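Local coordinates for carbohydrate kinase, pfkB family (Enterococcus faecalis, PDB 3KTN), which probably phosphorylates a sugar acid such as 2-keto-3-deoxygluconate, as a metal-binding kinase of the pfkB (ribokinase-like) family, at residues N107-K119 with I138-I152. Sequence-based numbering, arbitrary orientation.
Sequences NRHQSAFGISEAK and ISLSLTEKTRDAALI. With SO4 (sulfate ion), chain B.
Thr143 OG1 donates its proton to Gly114 O at 2.7 Å, in the carbonyl plane and on a lone pair. With chi1 at 66° the hydroxyl is tucked back over its own main chain, where the same oxygen also accepts from Thr146 N at 3.1 Å. Thr143 is thereby the N-cap of helix 144-159, and one hydroxyl serves both the helix start and the loop. Around the Phe113 ring, Thr146 CG2 sits over one face, 4.1 Å from the centroid, a CH-pi contact, while Ser139 OG, hydrogen-bonded to Cys136 O, lies at the edge and Leu142 CD2 meets Phe113 CD2 obliquely, 3.7 Å away. Phe8 of strand 4-8 also meets this ring, so the loop after strand 101-105 is tied to the central sheet of the ribokinase-like fold. Farther along, Ala118 CB presses on Ile152 CD1 at a tight 3.4 Å and rests beside Ala149. Of the charged side chains, Lys145 runs along the loop carbonyls, its CB 3.4 Å from Ser116 O. Extended Arg108 passes Leu142 CD1; Ile138 CD1 lies over one guanidinium face, near its rim, 3.6 Å from Arg108 NH2. NH1 and NH2 grip a sulfate, probably a crystallisation component, which Arg171 also holds, while Arg108 NE forms a salt bridge with Glu10.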
# COMPACT_ATOMS: atom_id res chain seq x y z
N ASN A 107 -15.40 21.90 5.14
CA ASN A 107 -16.66 22.38 5.71
C ASN A 107 -17.08 21.55 6.91
O ASN A 107 -17.17 20.33 6.85
CB ASN A 107 -17.78 22.35 4.68
CG ASN A 107 -19.10 22.87 5.25
OD1 ASN A 107 -19.71 22.22 6.10
ND2 ASN A 107 -19.53 24.04 4.79
N ARG A 108 -17.36 22.25 8.00
CA ARG A 108 -17.75 21.58 9.23
C ARG A 108 -19.18 21.92 9.68
O ARG A 108 -19.88 21.06 10.21
CB ARG A 108 -16.76 21.97 10.31
CG ARG A 108 -16.61 20.99 11.43
CD ARG A 108 -15.35 21.34 12.19
NE ARG A 108 -15.24 20.62 13.45
CZ ARG A 108 -14.28 20.84 14.34
NH1 ARG A 108 -13.35 21.76 14.10
NH2 ARG A 108 -14.25 20.14 15.46
N HIS A 109 -19.61 23.16 9.46
CA HIS A 109 -20.94 23.57 9.91
C HIS A 109 -22.14 23.01 9.15
O HIS A 109 -23.24 22.98 9.69
CB HIS A 109 -21.03 25.10 10.00
CG HIS A 109 -20.88 25.79 8.68
ND1 HIS A 109 -21.88 25.83 7.73
CD2 HIS A 109 -19.84 26.50 8.16
CE1 HIS A 109 -21.47 26.54 6.69
NE2 HIS A 109 -20.24 26.96 6.93
N GLN A 110 -21.94 22.57 7.91
CA GLN A 110 -23.04 22.02 7.12
C GLN A 110 -23.18 20.51 7.33
O GLN A 110 -23.84 19.83 6.55
CB GLN A 110 -22.82 22.29 5.63
CG GLN A 110 -22.54 23.74 5.27
CD GLN A 110 -23.73 24.64 5.53
OE1 GLN A 110 -24.11 24.87 6.68
NE2 GLN A 110 -24.31 25.17 4.46
N SER A 111 -22.57 19.98 8.39
CA SER A 111 -22.64 18.55 8.67
C SER A 111 -23.97 18.13 9.27
O SER A 111 -24.77 18.96 9.70
CB SER A 111 -21.52 18.15 9.63
OG SER A 111 -21.71 18.73 10.91
N ALA A 112 -24.19 16.82 9.30
CA ALA A 112 -25.40 16.24 9.87
C ALA A 112 -25.56 16.69 11.32
O ALA A 112 -26.67 16.97 11.78
CB ALA A 112 -25.33 14.73 9.81
N PHE A 113 -24.45 16.76 12.05
CA PHE A 113 -24.49 17.18 13.44
C PHE A 113 -24.74 18.69 13.54
O PHE A 113 -25.50 19.15 14.39
CB PHE A 113 -23.18 16.84 14.14
CG PHE A 113 -23.11 17.31 15.57
CD1 PHE A 113 -23.96 16.79 16.53
CD2 PHE A 113 -22.15 18.24 15.95
CE1 PHE A 113 -23.86 17.19 17.87
CE2 PHE A 113 -22.03 18.65 17.29
CZ PHE A 113 -22.89 18.12 18.25
N GLY A 114 -24.10 19.45 12.66
CA GLY A 114 -24.24 20.89 12.66
C GLY A 114 -25.63 21.43 12.34
O GLY A 114 -25.96 22.54 12.76
N ILE A 115 -26.43 20.67 11.60
CA ILE A 115 -27.77 21.12 11.24
C ILE A 115 -28.87 20.51 12.11
O ILE A 115 -30.06 20.74 11.87
CB ILE A 115 -28.11 20.79 9.76
CG1 ILE A 115 -28.29 19.29 9.57
CG2 ILE A 115 -27.01 21.31 8.86
CD1 ILE A 115 -28.90 18.92 8.24
N SER A 116 -28.49 19.73 13.11
CA SER A 116 -29.47 19.12 13.99
C SER A 116 -29.72 20.00 15.21
O SER A 116 -28.81 20.68 15.70
CB SER A 116 -29.00 17.73 14.42
OG SER A 116 -27.81 17.82 15.17
N GLU A 117 -30.95 19.98 15.71
CA GLU A 117 -31.32 20.77 16.87
C GLU A 117 -31.84 19.92 18.02
O GLU A 117 -32.12 18.73 17.84
CB GLU A 117 -32.36 21.82 16.47
CG GLU A 117 -33.36 21.31 15.44
CD GLU A 117 -34.18 22.43 14.82
OE1 GLU A 117 -34.93 22.15 13.86
OE2 GLU A 117 -34.07 23.58 15.29
N ALA A 118 -31.96 20.54 19.19
CA ALA A 118 -32.43 19.85 20.38
C ALA A 118 -33.67 19.00 20.16
O ALA A 118 -33.78 17.91 20.72
CB ALA A 118 -32.68 20.86 21.49
N LYS A 119 -34.59 19.48 19.33
CA LYS A 119 -35.82 18.73 19.09
C LYS A 119 -35.59 17.44 18.32
O LYS A 119 -36.47 16.58 18.26
CB LYS A 119 -36.86 19.60 18.36
CG LYS A 119 -36.56 19.87 16.89
CD LYS A 119 -37.69 20.68 16.25
CE LYS A 119 -37.45 20.88 14.76
NZ LYS A 119 -38.53 21.68 14.10
N ILE A 138 -17.05 21.69 21.34
CA ILE A 138 -17.30 22.05 19.95
C ILE A 138 -18.79 22.35 19.71
O ILE A 138 -19.13 23.22 18.91
CB ILE A 138 -16.82 20.92 18.97
CG1 ILE A 138 -17.06 21.35 17.52
CG2 ILE A 138 -17.54 19.62 19.25
CD1 ILE A 138 -16.27 22.57 17.09
N SER A 139 -19.66 21.65 20.43
CA SER A 139 -21.10 21.85 20.31
C SER A 139 -21.49 23.31 20.52
O SER A 139 -22.40 23.82 19.86
CB SER A 139 -21.85 21.01 21.35
OG SER A 139 -21.41 19.67 21.33
N LEU A 140 -20.81 23.98 21.45
CA LEU A 140 -21.12 25.37 21.75
C LEU A 140 -20.72 26.38 20.68
O LEU A 140 -21.29 27.48 20.62
CB LEU A 140 -20.47 25.79 23.07
CG LEU A 140 -21.06 25.19 24.35
CD1 LEU A 140 -20.34 25.78 25.55
CD2 LEU A 140 -22.55 25.50 24.42
N SER A 141 -19.76 26.03 19.83
CA SER A 141 -19.30 26.95 18.80
C SER A 141 -19.61 26.57 17.36
O SER A 141 -19.57 27.42 16.48
CB SER A 141 -17.79 27.15 18.94
OG SER A 141 -17.09 25.95 18.66
N LEU A 142 -19.91 25.30 17.11
CA LEU A 142 -20.18 24.86 15.74
C LEU A 142 -21.31 25.67 15.09
O LEU A 142 -21.08 26.42 14.15
CB LEU A 142 -20.47 23.36 15.70
CG LEU A 142 -20.43 22.74 14.30
CD1 LEU A 142 -19.10 23.09 13.62
CD2 LEU A 142 -20.60 21.23 14.39
N THR A 143 -22.53 25.50 15.59
CA THR A 143 -23.67 26.26 15.06
C THR A 143 -24.61 26.61 16.19
O THR A 143 -24.54 26.05 17.29
CB THR A 143 -24.48 25.46 14.01
OG1 THR A 143 -25.12 24.34 14.65
CG2 THR A 143 -23.59 24.98 12.87
N GLU A 144 -25.52 27.55 15.93
CA GLU A 144 -26.49 27.95 16.94
C GLU A 144 -27.33 26.74 17.31
O GLU A 144 -27.70 26.57 18.47
CB GLU A 144 -27.39 29.07 16.40
CG GLU A 144 -28.45 29.52 17.39
CD GLU A 144 -29.37 30.60 16.83
OE1 GLU A 144 -28.89 31.71 16.55
OE2 GLU A 144 -30.58 30.32 16.67
N LYS A 145 -27.61 25.88 16.33
CA LYS A 145 -28.41 24.69 16.60
C LYS A 145 -27.72 23.68 17.51
O LYS A 145 -28.36 23.12 18.40
CB LYS A 145 -28.82 24.01 15.29
CG LYS A 145 -29.81 24.81 14.46
CD LYS A 145 -30.33 24.01 13.28
CE LYS A 145 -31.23 24.86 12.40
NZ LYS A 145 -31.71 24.09 11.22
N THR A 146 -26.43 23.44 17.30
CA THR A 146 -25.71 22.50 18.15
C THR A 146 -25.51 23.14 19.53
O THR A 146 -25.49 22.45 20.55
CB THR A 146 -24.33 22.09 17.56
OG1 THR A 146 -23.50 23.25 17.40
CG2 THR A 146 -24.51 21.42 16.20
N ARG A 147 -25.37 24.46 19.55
CA ARG A 147 -25.19 25.17 20.81
C ARG A 147 -26.47 25.08 21.65
O ARG A 147 -26.41 24.75 22.83
CB ARG A 147 -24.83 26.64 20.55
CG ARG A 147 -24.82 27.49 21.83
CD ARG A 147 -24.14 28.84 21.62
NE ARG A 147 -24.69 29.55 20.47
CZ ARG A 147 -24.05 29.71 19.31
NH1 ARG A 147 -22.84 29.20 19.14
NH2 ARG A 147 -24.64 30.37 18.32
N ASP A 148 -27.61 25.37 21.03
CA ASP A 148 -28.88 25.31 21.74
C ASP A 148 -29.16 23.90 22.25
O ASP A 148 -29.73 23.72 23.33
CB ASP A 148 -30.04 25.76 20.84
CG ASP A 148 -29.91 27.20 20.40
OD1 ASP A 148 -29.37 28.02 21.17
OD2 ASP A 148 -30.36 27.53 19.28
N ALA A 149 -28.75 22.90 21.47
CA ALA A 149 -28.96 21.51 21.87
C ALA A 149 -28.07 21.16 23.06
O ALA A 149 -28.50 20.49 23.99
CB ALA A 149 -28.67 20.57 20.70
N ALA A 150 -26.82 21.63 23.02
CA ALA A 150 -25.89 21.35 24.10
C ALA A 150 -26.37 21.95 25.42
O ALA A 150 -26.37 21.29 26.46
CB ALA A 150 -24.50 21.89 23.74
N LEU A 151 -26.80 23.21 25.37
CA LEU A 151 -27.29 23.91 26.56
C LEU A 151 -28.50 23.20 27.15
O LEU A 151 -28.57 22.98 28.36
CB LEU A 151 -27.63 25.36 26.21
CG LEU A 151 -26.39 26.16 25.78
CD1 LEU A 151 -26.78 27.53 25.26
CD2 LEU A 151 -25.45 26.28 26.96
N ILE A 152 -29.45 22.83 26.30
CA ILE A 152 -30.64 22.13 26.76
C ILE A 152 -30.27 20.80 27.41
O ILE A 152 -30.83 20.42 28.44
CB ILE A 152 -31.61 21.88 25.59
CG1 ILE A 152 -32.28 23.20 25.20
CG2 ILE A 152 -32.63 20.81 25.96
CD1 ILE A 152 -33.21 23.10 24.00
S SO4 B . -11.15 21.04 17.03
O1 SO4 B . -10.75 22.41 17.38
O2 SO4 B . -10.39 20.07 17.84
O3 SO4 B . -12.59 20.86 17.28
O4 SO4 B . -10.89 20.83 15.59